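Side-chain contacts in endonuclease IV (Thermus thermophilus, PDB 3AAM), which repairs DNA by cleaving phosphodiester bonds at apurinic or apyrimidinic sites with a metal-dependent TIM-barrel active site, and also has 3'-5' exonuclease activity: residues V20-A23 with T24-L28; E50-A53 with F54-R58; L231-V234 with F235-P238; G252-E255 with D256-L260; L260-F263 with R264-E268. One frame throughout, in Å; residues are numbered along the deposited sequence.

Contact 1 of 5, residues V20-A23 with T24-L28; sequences VEEA and TALGL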
# COMPACT_ATOMS: atom_id res chain seq x y z
N VAL A 20 -12.19 -0.29 11.57
CA VAL A 20 -12.45 1.12 11.78
C VAL A 20 -12.38 1.42 13.28
O VAL A 20 -11.77 2.40 13.70
CB VAL A 20 -13.86 1.53 11.25
CG1 VAL A 20 -14.08 3.02 11.46
CG2 VAL A 20 -13.98 1.18 9.78
N GLU A 21 -13.00 0.56 14.08
CA GLU A 21 -13.00 0.76 15.53
C GLU A 21 -11.60 0.71 16.12
O GLU A 21 -11.27 1.50 17.00
CB GLU A 21 -13.88 -0.29 16.21
CG GLU A 21 -15.33 -0.24 15.79
CD GLU A 21 -16.20 -1.16 16.62
OE1 GLU A 21 -17.36 -1.40 16.23
OE2 GLU A 21 -15.72 -1.64 17.68
N GLU A 22 -10.79 -0.23 15.65
CA GLU A 22 -9.43 -0.36 16.16
C GLU A 22 -8.58 0.85 15.78
O GLU A 22 -7.73 1.29 16.55
CB GLU A 22 -8.78 -1.65 15.65
CG GLU A 22 -7.32 -1.81 16.10
CD GLU A 22 -6.73 -3.16 15.76
OE1 GLU A 22 -7.27 -3.84 14.86
OE2 GLU A 22 -5.72 -3.54 16.39
N ALA A 23 -8.81 1.39 14.59
CA ALA A 23 -8.07 2.57 14.15
C ALA A 23 -8.37 3.73 15.09
O ALA A 23 -7.47 4.47 15.49
CB ALA A 23 -8.44 2.93 12.72
N THR A 24 -9.64 3.89 15.46
CA THR A 24 -10.02 4.96 16.37
C THR A 24 -9.43 4.72 17.75
O THR A 24 -8.93 5.65 18.39
CB THR A 24 -11.55 5.06 16.50
OG1 THR A 24 -12.13 5.32 15.22
CG2 THR A 24 -11.93 6.18 17.47
N ALA A 25 -9.49 3.48 18.21
CA ALA A 25 -8.98 3.12 19.53
C ALA A 25 -7.48 3.35 19.65
O ALA A 25 -6.99 3.81 20.69
CB ALA A 25 -9.31 1.66 19.83
N LEU A 26 -6.74 3.04 18.59
CA LEU A 26 -5.29 3.23 18.58
C LEU A 26 -4.90 4.68 18.36
O LEU A 26 -3.78 5.08 18.67
CB LEU A 26 -4.65 2.37 17.50
CG LEU A 26 -4.62 0.86 17.72
CD1 LEU A 26 -4.10 0.17 16.46
CD2 LEU A 26 -3.73 0.55 18.92
N GLY A 27 -5.82 5.47 17.81
CA GLY A 27 -5.51 6.86 17.53
C GLY A 27 -4.81 7.04 16.20
O GLY A 27 -4.07 8.00 16.01
N LEU A 28 -5.04 6.12 15.27
CA LEU A 28 -4.43 6.22 13.94
C LEU A 28 -5.14 7.29 13.13
O LEU A 28 -6.28 7.65 13.43
CB LEU A 28 -4.56 4.89 13.19
CG LEU A 28 -4.09 3.61 13.86
CD1 LEU A 28 -4.24 2.45 12.89
CD2 LEU A 28 -2.64 3.75 14.29
O HOH W 1 -11.33 4.88 12.28

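Contact 2 of 5, residues E50-A53 with F54-R58; sequences EVEA and FRALR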
# COMPACT_ATOMS: atom_id res chain seq x y z
N GLU A 50 -22.95 -4.72 6.81
CA GLU A 50 -21.54 -4.50 7.14
C GLU A 50 -21.04 -3.26 6.41
O GLU A 50 -20.26 -2.48 6.96
CB GLU A 50 -20.68 -5.71 6.76
CG GLU A 50 -19.31 -5.68 7.43
CD GLU A 50 -18.49 -6.95 7.21
OE1 GLU A 50 -19.03 -8.06 7.40
OE2 GLU A 50 -17.30 -6.84 6.87
N VAL A 51 -21.50 -3.07 5.18
CA VAL A 51 -21.09 -1.90 4.40
C VAL A 51 -21.56 -0.64 5.12
O VAL A 51 -20.81 0.32 5.28
CB VAL A 51 -21.71 -1.92 2.98
CG1 VAL A 51 -21.32 -0.67 2.22
CG2 VAL A 51 -21.25 -3.16 2.24
N GLU A 52 -22.82 -0.64 5.57
CA GLU A 52 -23.39 0.50 6.28
C GLU A 52 -22.63 0.78 7.57
O GLU A 52 -22.37 1.94 7.89
CB GLU A 52 -24.87 0.23 6.59
CG GLU A 52 -25.67 1.42 7.12
CD GLU A 52 -25.39 1.76 8.57
OE1 GLU A 52 -25.28 0.82 9.40
OE2 GLU A 52 -25.30 2.96 8.90
N ALA A 53 -22.29 -0.27 8.30
CA ALA A 53 -21.56 -0.11 9.56
C ALA A 53 -20.17 0.48 9.33
O ALA A 53 -19.74 1.38 10.05
CB ALA A 53 -21.45 -1.46 10.27
N PHE A 54 -19.48 -0.02 8.32
CA PHE A 54 -18.14 0.45 7.98
C PHE A 54 -18.17 1.94 7.66
O PHE A 54 -17.41 2.73 8.24
CB PHE A 54 -17.61 -0.32 6.77
CG PHE A 54 -16.21 0.06 6.37
CD1 PHE A 54 -15.11 -0.55 6.96
CD2 PHE A 54 -15.99 1.05 5.41
CE1 PHE A 54 -13.81 -0.18 6.61
CE2 PHE A 54 -14.70 1.42 5.05
CZ PHE A 54 -13.61 0.81 5.65
N ARG A 55 -19.04 2.33 6.74
CA ARG A 55 -19.16 3.72 6.35
C ARG A 55 -19.58 4.62 7.51
O ARG A 55 -19.00 5.69 7.72
CB ARG A 55 -20.17 3.86 5.20
CG ARG A 55 -19.67 3.35 3.86
CD ARG A 55 -20.75 3.46 2.80
NE ARG A 55 -20.25 3.14 1.46
CZ ARG A 55 -19.91 4.04 0.55
NH1 ARG A 55 -19.46 3.65 -0.64
NH2 ARG A 55 -20.03 5.34 0.82
N ALA A 56 -20.59 4.20 8.27
CA ALA A 56 -21.08 4.99 9.39
C ALA A 56 -20.00 5.17 10.46
O ALA A 56 -19.81 6.27 10.98
CB ALA A 56 -22.31 4.34 10.00
N LEU A 57 -19.31 4.09 10.78
CA LEU A 57 -18.25 4.15 11.78
C LEU A 57 -17.11 5.04 11.31
O LEU A 57 -16.59 5.85 12.07
CB LEU A 57 -17.73 2.74 12.09
CG LEU A 57 -18.66 1.86 12.92
CD1 LEU A 57 -18.18 0.41 12.87
CD2 LEU A 57 -18.71 2.37 14.36
N ARG A 58 -16.73 4.90 10.04
CA ARG A 58 -15.64 5.71 9.49
C ARG A 58 -15.97 7.20 9.51
O ARG A 58 -15.19 8.02 9.99
CB ARG A 58 -15.33 5.30 8.05
CG ARG A 58 -14.20 4.30 7.92
CD ARG A 58 -13.21 4.74 6.85
NE ARG A 58 -13.83 4.86 5.54
CZ ARG A 58 -13.22 5.33 4.46
NH1 ARG A 58 -13.86 5.40 3.30
NH2 ARG A 58 -11.96 5.75 4.53

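Contact 3 of 5, residues L231-V234 with F235-P238; sequences LKRV and FLDP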
# COMPACT_ATOMS: atom_id res chain seq x y z
N LEU A 231 13.74 7.13 7.23
CA LEU A 231 12.29 7.13 7.07
C LEU A 231 11.66 8.38 7.67
O LEU A 231 10.59 8.81 7.25
CB LEU A 231 11.67 5.88 7.71
CG LEU A 231 12.02 4.55 7.05
CD1 LEU A 231 11.21 3.44 7.70
CD2 LEU A 231 11.71 4.61 5.55
N LYS A 232 12.33 8.96 8.67
CA LYS A 232 11.83 10.18 9.28
C LYS A 232 11.84 11.28 8.21
O LYS A 232 10.90 12.05 8.09
CB LYS A 232 12.71 10.59 10.46
CG LYS A 232 12.33 11.93 11.08
CD LYS A 232 13.31 12.37 12.17
CE LYS A 232 14.69 12.65 11.59
NZ LYS A 232 15.65 13.16 12.62
N ARG A 233 12.92 11.32 7.44
CA ARG A 233 13.07 12.31 6.38
C ARG A 233 12.03 12.15 5.28
O ARG A 233 11.62 13.14 4.66
CB ARG A 233 14.49 12.25 5.81
CG ARG A 233 15.56 12.72 6.79
CD ARG A 233 15.83 14.22 6.65
NE ARG A 233 14.67 15.05 6.95
CZ ARG A 233 14.19 15.26 8.17
NH1 ARG A 233 13.13 16.03 8.35
NH2 ARG A 233 14.78 14.69 9.22
N VAL A 234 11.61 10.92 5.02
CA VAL A 234 10.59 10.67 4.01
C VAL A 234 9.23 11.09 4.57
O VAL A 234 8.46 11.81 3.93
CB VAL A 234 10.54 9.17 3.61
CG1 VAL A 234 9.34 8.89 2.71
CG2 VAL A 234 11.82 8.79 2.88
N PHE A 235 8.94 10.64 5.79
CA PHE A 235 7.69 10.95 6.46
C PHE A 235 7.46 12.45 6.60
O PHE A 235 6.34 12.93 6.43
CB PHE A 235 7.70 10.30 7.86
CG PHE A 235 6.40 10.44 8.62
CD1 PHE A 235 5.23 9.85 8.15
CD2 PHE A 235 6.37 11.13 9.82
CE1 PHE A 235 4.04 9.94 8.88
CE2 PHE A 235 5.18 11.23 10.56
CZ PHE A 235 4.02 10.63 10.09
N LEU A 236 8.53 13.19 6.87
CA LEU A 236 8.44 14.63 7.07
C LEU A 236 8.81 15.48 5.87
O LEU A 236 8.93 16.70 5.99
CB LEU A 236 9.31 15.04 8.26
CG LEU A 236 8.93 14.40 9.60
CD1 LEU A 236 9.82 14.97 10.69
CD2 LEU A 236 7.46 14.67 9.91
N ASP A 237 9.02 14.86 4.71
CA ASP A 237 9.37 15.66 3.54
C ASP A 237 8.17 16.56 3.26
O ASP A 237 7.05 16.09 3.16
CB ASP A 237 9.65 14.76 2.34
CG ASP A 237 10.14 15.55 1.14
OD1 ASP A 237 9.32 16.21 0.48
OD2 ASP A 237 11.36 15.50 0.86
N PRO A 238 8.41 17.88 3.12
CA PRO A 238 7.32 18.82 2.85
C PRO A 238 6.43 18.48 1.66
O PRO A 238 5.26 18.85 1.62
CB PRO A 238 8.05 20.14 2.67
CG PRO A 238 9.22 20.00 3.59
CD PRO A 238 9.68 18.59 3.29

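Contact 4 of 5, residues G252-E255 with D256-L260; sequences GPEE and DAWNL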
# COMPACT_ATOMS: atom_id res chain seq x y z
N GLY A 252 0.70 -6.02 17.39
CA GLY A 252 0.60 -6.44 18.77
C GLY A 252 0.71 -5.25 19.69
O GLY A 252 1.18 -4.19 19.27
N PRO A 253 0.28 -5.37 20.96
CA PRO A 253 0.39 -4.21 21.85
C PRO A 253 1.81 -3.62 21.95
O PRO A 253 1.98 -2.41 21.85
CB PRO A 253 -0.13 -4.75 23.18
CG PRO A 253 -1.19 -5.71 22.73
CD PRO A 253 -0.50 -6.45 21.59
N GLU A 254 2.81 -4.48 22.12
CA GLU A 254 4.20 -4.02 22.23
C GLU A 254 4.68 -3.41 20.92
O GLU A 254 5.26 -2.31 20.92
CB GLU A 254 5.11 -5.19 22.63
CG GLU A 254 6.60 -4.85 22.71
CD GLU A 254 7.28 -4.77 21.35
OE1 GLU A 254 7.14 -5.73 20.56
OE2 GLU A 254 7.96 -3.76 21.08
N GLU A 255 4.45 -4.11 19.82
CA GLU A 255 4.87 -3.62 18.50
C GLU A 255 4.18 -2.32 18.12
O GLU A 255 4.81 -1.38 17.63
CB GLU A 255 4.60 -4.68 17.43
CG GLU A 255 5.40 -5.97 17.60
CD GLU A 255 4.66 -7.02 18.41
OE1 GLU A 255 3.82 -6.66 19.26
OE2 GLU A 255 4.95 -8.22 18.20
N ASP A 256 2.87 -2.27 18.34
CA ASP A 256 2.10 -1.08 18.01
C ASP A 256 2.56 0.12 18.86
O ASP A 256 2.71 1.22 18.34
CB ASP A 256 0.61 -1.32 18.25
CG ASP A 256 0.01 -2.36 17.30
OD1 ASP A 256 0.73 -2.87 16.41
OD2 ASP A 256 -1.19 -2.65 17.46
N ALA A 257 2.78 -0.10 20.15
CA ALA A 257 3.21 1.00 21.02
C ALA A 257 4.51 1.60 20.54
O ALA A 257 4.67 2.82 20.52
CB ALA A 257 3.36 0.50 22.46
N TRP A 258 5.46 0.74 20.16
CA TRP A 258 6.76 1.18 19.66
C TRP A 258 6.58 2.04 18.41
O TRP A 258 7.05 3.18 18.34
CB TRP A 258 7.63 -0.04 19.33
CG TRP A 258 8.95 0.27 18.66
CD1 TRP A 258 9.14 0.73 17.38
CD2 TRP A 258 10.26 0.13 19.23
NE1 TRP A 258 10.48 0.88 17.13
CE2 TRP A 258 11.19 0.53 18.24
CE3 TRP A 258 10.74 -0.29 20.48
CZ2 TRP A 258 12.57 0.52 18.46
CZ3 TRP A 258 12.11 -0.29 20.70
CH2 TRP A 258 13.01 0.11 19.69
N ASN A 259 5.89 1.50 17.41
CA ASN A 259 5.69 2.22 16.17
C ASN A 259 4.91 3.52 16.33
O ASN A 259 5.24 4.51 15.69
CB ASN A 259 5.02 1.30 15.16
CG ASN A 259 5.94 0.18 14.71
OD1 ASN A 259 5.54 -0.99 14.65
ND2 ASN A 259 7.18 0.53 14.39
N LEU A 260 3.87 3.52 17.16
CA LEU A 260 3.10 4.74 17.36
C LEU A 260 3.93 5.81 18.05
O LEU A 260 3.83 7.00 17.73
CB LEU A 260 1.83 4.44 18.17
CG LEU A 260 0.77 3.64 17.41
CD1 LEU A 260 -0.38 3.28 18.34
CD2 LEU A 260 0.27 4.45 16.22

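Contact 5 of 5, residues L260-F263 with R264-E268; sequences LRVF and RAWLE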
# COMPACT_ATOMS: atom_id res chain seq x y z
N LEU A 260 3.87 3.52 17.16
CA LEU A 260 3.10 4.74 17.36
C LEU A 260 3.93 5.81 18.05
O LEU A 260 3.83 7.00 17.73
CB LEU A 260 1.83 4.44 18.17
CG LEU A 260 0.77 3.64 17.41
CD1 LEU A 260 -0.38 3.28 18.34
CD2 LEU A 260 0.27 4.45 16.22
N ARG A 261 4.77 5.41 19.00
CA ARG A 261 5.62 6.37 19.69
C ARG A 261 6.61 7.00 18.71
O ARG A 261 6.89 8.20 18.80
CB ARG A 261 6.34 5.69 20.86
CG ARG A 261 5.45 5.56 22.10
CD ARG A 261 5.93 4.47 23.05
NE ARG A 261 7.32 4.67 23.45
CZ ARG A 261 7.72 5.46 24.44
NH1 ARG A 261 6.84 6.14 25.16
NH2 ARG A 261 9.01 5.56 24.71
N VAL A 262 7.11 6.23 17.76
CA VAL A 262 8.04 6.78 16.77
C VAL A 262 7.30 7.70 15.79
O VAL A 262 7.75 8.81 15.51
CB VAL A 262 8.78 5.66 16.02
CG1 VAL A 262 9.71 6.26 14.97
CG2 VAL A 262 9.59 4.83 17.02
N PHE A 263 6.15 7.25 15.27
CA PHE A 263 5.36 8.06 14.34
C PHE A 263 5.03 9.40 14.97
O PHE A 263 5.19 10.45 14.36
CB PHE A 263 4.03 7.38 13.99
CG PHE A 263 4.06 6.57 12.72
CD1 PHE A 263 4.51 7.13 11.53
CD2 PHE A 263 3.58 5.26 12.72
CE1 PHE A 263 4.47 6.38 10.34
CE2 PHE A 263 3.54 4.51 11.54
CZ PHE A 263 3.98 5.07 10.35
N ARG A 264 4.55 9.36 16.21
CA ARG A 264 4.16 10.57 16.91
C ARG A 264 5.31 11.48 17.26
O ARG A 264 5.16 12.71 17.25
CB ARG A 264 3.32 10.19 18.13
CG ARG A 264 1.94 9.73 17.70
CD ARG A 264 1.23 8.83 18.70
NE ARG A 264 -0.05 8.43 18.13
CZ ARG A 264 -0.88 7.54 18.68
NH1 ARG A 264 -0.56 6.95 19.83
NH2 ARG A 264 -2.03 7.26 18.08
N ALA A 265 6.47 10.91 17.56
CA ALA A 265 7.64 11.72 17.88
C ALA A 265 8.03 12.47 16.62
O ALA A 265 8.34 13.66 16.65
CB ALA A 265 8.78 10.84 18.35
N TRP A 266 8.00 11.76 15.49
CA TRP A 266 8.35 12.37 14.22
C TRP A 266 7.35 13.46 13.84
O TRP A 266 7.74 14.53 13.41
CB TRP A 266 8.39 11.32 13.11
CG TRP A 266 9.54 10.38 13.22
CD1 TRP A 266 10.62 10.49 14.05
CD2 TRP A 266 9.75 9.20 12.44
NE1 TRP A 266 11.48 9.44 13.85
CE2 TRP A 266 10.97 8.63 12.87
CE3 TRP A 266 9.03 8.55 11.43
CZ2 TRP A 266 11.49 7.45 12.32
CZ3 TRP A 266 9.54 7.38 10.88
CH2 TRP A 266 10.76 6.84 11.33
N LEU A 267 6.07 13.17 14.03
CA LEU A 267 5.03 14.13 13.68
C LEU A 267 5.21 15.47 14.40
O LEU A 267 4.90 16.52 13.84
CB LEU A 267 3.65 13.54 13.97
CG LEU A 267 2.45 14.25 13.35
CD1 LEU A 267 2.62 14.35 11.83
CD2 LEU A 267 1.18 13.47 13.68
N GLU A 268 5.72 15.42 15.63
CA GLU A 268 5.95 16.64 16.41
C GLU A 268 7.07 17.48 15.82
O GLU A 268 7.21 18.66 16.14
CB GLU A 268 6.33 16.30 17.85
CG GLU A 268 5.20 15.86 18.76
CD GLU A 268 5.66 15.74 20.20
OE1 GLU A 268 6.62 14.99 20.46
OE2 GLU A 268 5.06 16.41 21.07

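Contact 1 of 5, residues V20-A23 with T24-L28
A23 O takes two backbone N-H groups where helix 15-26 stops. L28 N donates to A23 O at 2.9 Å, while G27 N, at 3.0 Å from A23 O, makes a weak bond because its N-H...O angle falls to 127°. One turn earlier V20 O is also shared: it accepts T24 N at 3.1 Å and the proton of a water 2.9 Å from V20 O. That water also hydrogen-bonds T24 OG1, which the first torsion (chi1 -60°) sets beside its own backbone N and so on the V20 side of the turn.

E22 and L26 run side by side, with E22 CG 3.8 Å from L26 CD1. Beyond CG the glutamate chain is extended, and its OE2 forms a salt bridge with R251. L28 turns back toward A23 until its CD1 is 4.2 Å from A23 CB.

The helix ends at G27, whose phi is 85°; a CB at these backbone angles would jam against the preceding carbonyl oxygen. A weak bond from G27 N to T24 O, 3.2 Å, joins the L28 N to A23 O bond to complete a Schellman motif, closing this helix of the TIM barrel.

Contact 2 of 5, residues E50-A53 with F54-R58
F54 donates its N-H to E50 O, with F54 N and E50 O 2.9 Å apart, within helix 48-60, which links parallel strands 31-34 and 66-69 in a beta-alpha-beta unit of the TIM barrel. The F54 ring, with CG anti to the backbone N (chi1 -178°), points off the helix toward helix 15-26 and strand 31-34, where it packs on V16, V20 and F31.

At R55 the backbone bond is almost straight: N-H...O is 175°, with R55 N 3.1 Å from V51 O. Its side chain runs extended from CG to NE alongside V51, and V51 CG1 comes to 4.0 Å from R55 NE, at the guanidinium edge and near its plane. The polar end is held elsewhere, NE by L99 O and NH1, weakly, by A98 O.

A56 N reaches E52 O at 2.9 Å. A bend at chi2 (-76°) curls the E52 chain over the next turn and leaves OE2 3.5 Å from A56 CB, a contact of carboxylate with methyl.

L57 N lies 2.8 Å from A53 O, and the same oxygen is packed tightly by the leucine branch, L57 CG being 3.1 Å from A53 O.

R58 sends NH2 to L64 O, while its own CG sits 4.1 Å above the plane of the F54 ring, displaced toward the rim.

Contact 3 of 5, residues L231-V234 with F235-P238
F235 N donates to L231 O at 2.9 Å with an N-H...O angle of 168°, and L236 N donates to K232 O, also at 2.9 Å; these bonds make the last turn of helix 230-235 in the TIM barrel. At L236 the backbone leaves helical geometry and the bonding pattern changes. D237 N is 3.1 Å from R233 O but at a poor angle for a bond, and instead donates to V234 O at 3.2 Å. It stands 71° out of the V234 carbonyl plane, above it and not on a lone pair. The D237 carboxylate turns onward to a salt bridge between OD1 and R239 NE.

Packing follows from the leucine. Its CG lies beside the backbone N (chi1 -60°), placing L236 CD1 4.0 Å from K232 CG, where the two side chains cross obliquely. R233, bent at chi2 and chi3, folds back so that its NH1 is 3.9 Å from L236 CB.

The buried residues F235, L231 and V234 pack inward: F235 meets F245 edge-to-face and also packs on F263 and W266, while L231 and V234 rest on L205. Outside, two cationic groups are neighbours: K232 NZ lies in the plane of the R233 guanidinium, at its edge, 3.8 Å from R233 NH2.

Contact 4 of 5, residues G252-E255 with D256-L260
D256 reaches back onto G252, one turn earlier, beginning with its CB, 3.1 Å from G252 O. CG stands beside the backbone N (chi1 -66°), which brings it to 2.9 Å from G252 O, nearer than either carboxylate oxygen comes. OD1 accepts the G252 N-H in a weak bond, 3.3 Å between G252 N and D256 OD1 but nearly straight at 165°. OD2 makes a salt bridge with R251. The N-H donor and the R251 guanidinium probably offset the unfavourable closeness of carboxylate and carbonyl oxygens. The same carbonyl takes the D256 N-H, with N 2.7 Å from G252 O and nearly along the C=O axis, so backbone and side chain both return to one residue.

G252 is the N-cap of helix 253-267, the closing helix of the TIM barrel, and P253 opens its first turn. A CB on G252 would clash with E255 OE1. Replacing D256 by an alanine removes both oxygens and would probably leave the G252 N-H and the R251 guanidinium without this mate, and the start of the helix less firmly held.

Further on, A257 N meets P253 O at 3.0 Å and N259 N meets E255 O at 3.1 Å. E254 and W258 run alongside each other, carboxylate and indole planes 71° apart, with E254 OE2 4.1 Å from W258 CB; W258 NE1 donates to L222 O.

Contact 5 of 5, residues L260-F263 with R264-E268
R264 and L260 meet first through the backbone, R264 N donating to L260 O at 2.9 Å. W266 N does the same to V262 O at 3.0 Å, and L267 N to F263 O, all i to i+4 bonds of helix 253-267 in the TIM barrel.

The second kind is packing of a flat cation on an aliphatic chain. R264 runs extended from CG to NE beside L260, its CD 3.3 Å from L260 O. The guanidinium then lies with one face over the leucine: L260 CD2 is 4.0 Å from that plane, over its centre, and L260 CB is 3.8 Å from R264 NH1. The N-H groups are used outside the pair, NE on Y4 OH and NH2 on L26 O, with a weak bond to G27 O.

The third is CH-pi. V262 CG1, anti to the backbone N (chi1 178°), sits over the W266 six-membered ring, 3.6 Å from its centroid and 22° off the normal. On the pyrrole side V262 O lies over a ring face, 3.3 Å from W266 CG.

With a leucine in place of R264, the Y4 hydroxyl and the L26 carbonyl would probably lose this donor, and the end of helix 15-26 one polar tie to this helix. For R264 the chemistry implies a split use: a face of the cation rests on leucine carbon while NE and NH2 keep their oxygen acceptors.

How the contacts relate
Contacts 4 and 5 are successive halves of helix 253-267 and share L260, the first marked by an aspartate turned back on the N-cap glycine, the second by flat groups on aliphatic chains. Contact 1 touches both: L28 packs on L260, and R264 reaches the carbonyls at the end of helix 15-26. Contact 2 joins it from the other flank, where V20 CG2 lies 3.5 Å from F54 CE1. Contact 3 abuts contact 5 through F235 with F263 and K232 with W266. Contact 2 lies mainly at the surface, the rest being partly buried. Contacts 1 and 3 both finish helices, one by a glycine turn, the other without positive phi.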